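Local structure of suppressor protein MPT5 (Saccharomyces cerevisiae, 5BYM) at residues Ile198-Val203 with Asp229-Ala234. The protein binds the 3'-UTR of target mRNAs through its Pumilio repeats, represses HO expression and acts in post-transcriptional regulation. Residues are numbered along the deposited sequence; the frame is centred on the assembly and turned at random.
Sequences ISVKIV and DFYLLA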
# COMPACT_ATOMS: atom_id res chain seq x y z
N ILE A 198 1.76 13.46 -1.13
CA ILE A 198 2.51 12.32 -1.65
C ILE A 198 2.37 12.22 -3.17
O ILE A 198 3.34 11.96 -3.88
CB ILE A 198 2.07 10.98 -0.99
CG1 ILE A 198 2.27 11.05 0.53
CG2 ILE A 198 2.86 9.81 -1.55
CD1 ILE A 198 1.72 9.84 1.28
N SER A 199 1.15 12.45 -3.66
CA SER A 199 0.86 12.40 -5.09
C SER A 199 1.76 13.33 -5.91
O SER A 199 2.19 12.97 -7.00
CB SER A 199 -0.61 12.71 -5.35
OG SER A 199 -1.44 11.85 -4.59
N VAL A 200 2.05 14.52 -5.37
CA VAL A 200 2.98 15.43 -6.02
C VAL A 200 4.34 14.77 -6.21
O VAL A 200 4.91 14.83 -7.31
CB VAL A 200 3.15 16.74 -5.21
CG1 VAL A 200 4.18 17.64 -5.86
CG2 VAL A 200 1.82 17.47 -5.10
N LYS A 201 4.85 14.14 -5.16
CA LYS A 201 6.15 13.48 -5.19
C LYS A 201 6.17 12.32 -6.18
O LYS A 201 7.13 12.13 -6.93
CB LYS A 201 6.54 12.98 -3.79
CG LYS A 201 8.04 13.03 -3.50
CD LYS A 201 8.52 14.47 -3.24
CE LYS A 201 10.03 14.54 -3.07
NZ LYS A 201 10.48 15.90 -2.62
N ILE A 202 5.08 11.54 -6.19
CA ILE A 202 4.92 10.44 -7.13
C ILE A 202 4.97 10.94 -8.57
O ILE A 202 5.63 10.35 -9.43
CB ILE A 202 3.61 9.67 -6.87
CG1 ILE A 202 3.64 9.02 -5.48
CG2 ILE A 202 3.38 8.62 -7.93
CD1 ILE A 202 2.36 8.30 -5.09
N VAL A 203 4.27 12.05 -8.84
CA VAL A 203 4.29 12.69 -10.15
C VAL A 203 5.70 13.12 -10.55
O VAL A 203 6.10 12.98 -11.71
CB VAL A 203 3.35 13.92 -10.19
CG1 VAL A 203 3.62 14.77 -11.42
CG2 VAL A 203 1.89 13.46 -10.17
N ASP A 229 -8.58 13.79 -9.98
CA ASP A 229 -8.82 13.95 -11.41
C ASP A 229 -8.34 15.29 -11.99
O ASP A 229 -7.73 15.32 -13.06
CB ASP A 229 -10.31 13.75 -11.73
CG ASP A 229 -10.83 12.39 -11.30
OD1 ASP A 229 -12.05 12.25 -11.11
OD2 ASP A 229 -10.01 11.46 -11.14
N PHE A 230 -8.58 16.37 -11.26
CA PHE A 230 -8.22 17.71 -11.73
C PHE A 230 -6.71 17.95 -11.83
O PHE A 230 -6.28 18.98 -12.36
CB PHE A 230 -8.83 18.78 -10.82
CG PHE A 230 -8.07 19.00 -9.53
CD1 PHE A 230 -7.64 20.27 -9.17
CD2 PHE A 230 -7.79 17.94 -8.68
CE1 PHE A 230 -6.95 20.48 -8.00
CE2 PHE A 230 -7.09 18.14 -7.50
CZ PHE A 230 -6.67 19.41 -7.16
N TYR A 231 -5.92 17.02 -11.32
CA TYR A 231 -4.47 17.18 -11.26
C TYR A 231 -3.72 16.02 -11.92
O TYR A 231 -2.91 16.22 -12.82
CB TYR A 231 -4.03 17.34 -9.80
CG TYR A 231 -2.55 17.15 -9.55
CD1 TYR A 231 -1.63 18.13 -9.90
CD2 TYR A 231 -2.08 16.00 -8.94
CE1 TYR A 231 -0.28 17.96 -9.67
CE2 TYR A 231 -0.73 15.82 -8.70
CZ TYR A 231 0.16 16.80 -9.06
OH TYR A 231 1.51 16.63 -8.82
N LEU A 232 -4.00 14.80 -11.46
CA LEU A 232 -3.29 13.61 -11.92
C LEU A 232 -3.52 13.31 -13.40
O LEU A 232 -2.62 12.82 -14.08
CB LEU A 232 -3.69 12.40 -11.07
CG LEU A 232 -2.96 11.08 -11.30
CD1 LEU A 232 -1.48 11.22 -10.98
CD2 LEU A 232 -3.58 9.98 -10.46
N LEU A 233 -4.72 13.60 -13.90
CA LEU A 233 -5.06 13.34 -15.30
C LEU A 233 -4.23 14.17 -16.27
O LEU A 233 -3.70 13.64 -17.25
CB LEU A 233 -6.56 13.57 -15.54
CG LEU A 233 -7.48 12.43 -15.10
CD1 LEU A 233 -8.94 12.81 -15.28
CD2 LEU A 233 -7.16 11.16 -15.87
N ALA A 234 -4.12 15.46 -16.01
CA ALA A 234 -3.26 16.33 -16.81
C ALA A 234 -1.79 15.92 -16.68
O ALA A 234 -1.08 15.84 -17.68
CB ALA A 234 -3.45 17.78 -16.40
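Tyr231 reaches from helix 229-240 to helix 192-204 and sets its hydroxyl between Val200 and Val203, one helical turn apart. The axes of segments 198-203 and 229-234 run 11.3 Å apart and nearly parallel. With CG anti to the backbone N (chi1 164°), the ring extends across this gap. Tyrosine suits the place because its length makes the reach and its flatness lets the ring lie against the valine methyls. The OH lies by the backbone at Val200, 3.4 Å from Val200 CA. The Val200 side chain crosses the phenol at about a right angle, and its CG2 lies 4.3 Å from Tyr231 CZ, obliquely to the ring. Val203 instead comes from the opposite direction, with CG2 3.8 Å from Tyr231 CE2, again oblique. Short, branched valines fit here, since they present methyls close to their own helix and leave room for the ring between the helices.

Val203 CG2 also meets a second residue, Leu232, whose CD1 branch reaches it at 4.1 Å. Leu232 also touches Leu222 of helix 215-222. Ser199 O lies near the ring plane but makes no bond to the phenol; it accepts Val203 N, while the Ser199 hydroxyl is hydrogen-bonded to Ile195 O within its own helix.

The contact joins helices of the Pumilio repeat array that run nearly parallel where these segments pass, about 13 Å from the bound RNA at its nearest atom. Across it, cohesion rests on van der Waals contact of the OH and ring with valine carbons and on the methyl-methyl contact of Val203 with Leu232, so shape rather than directional bonding matches the two helices here.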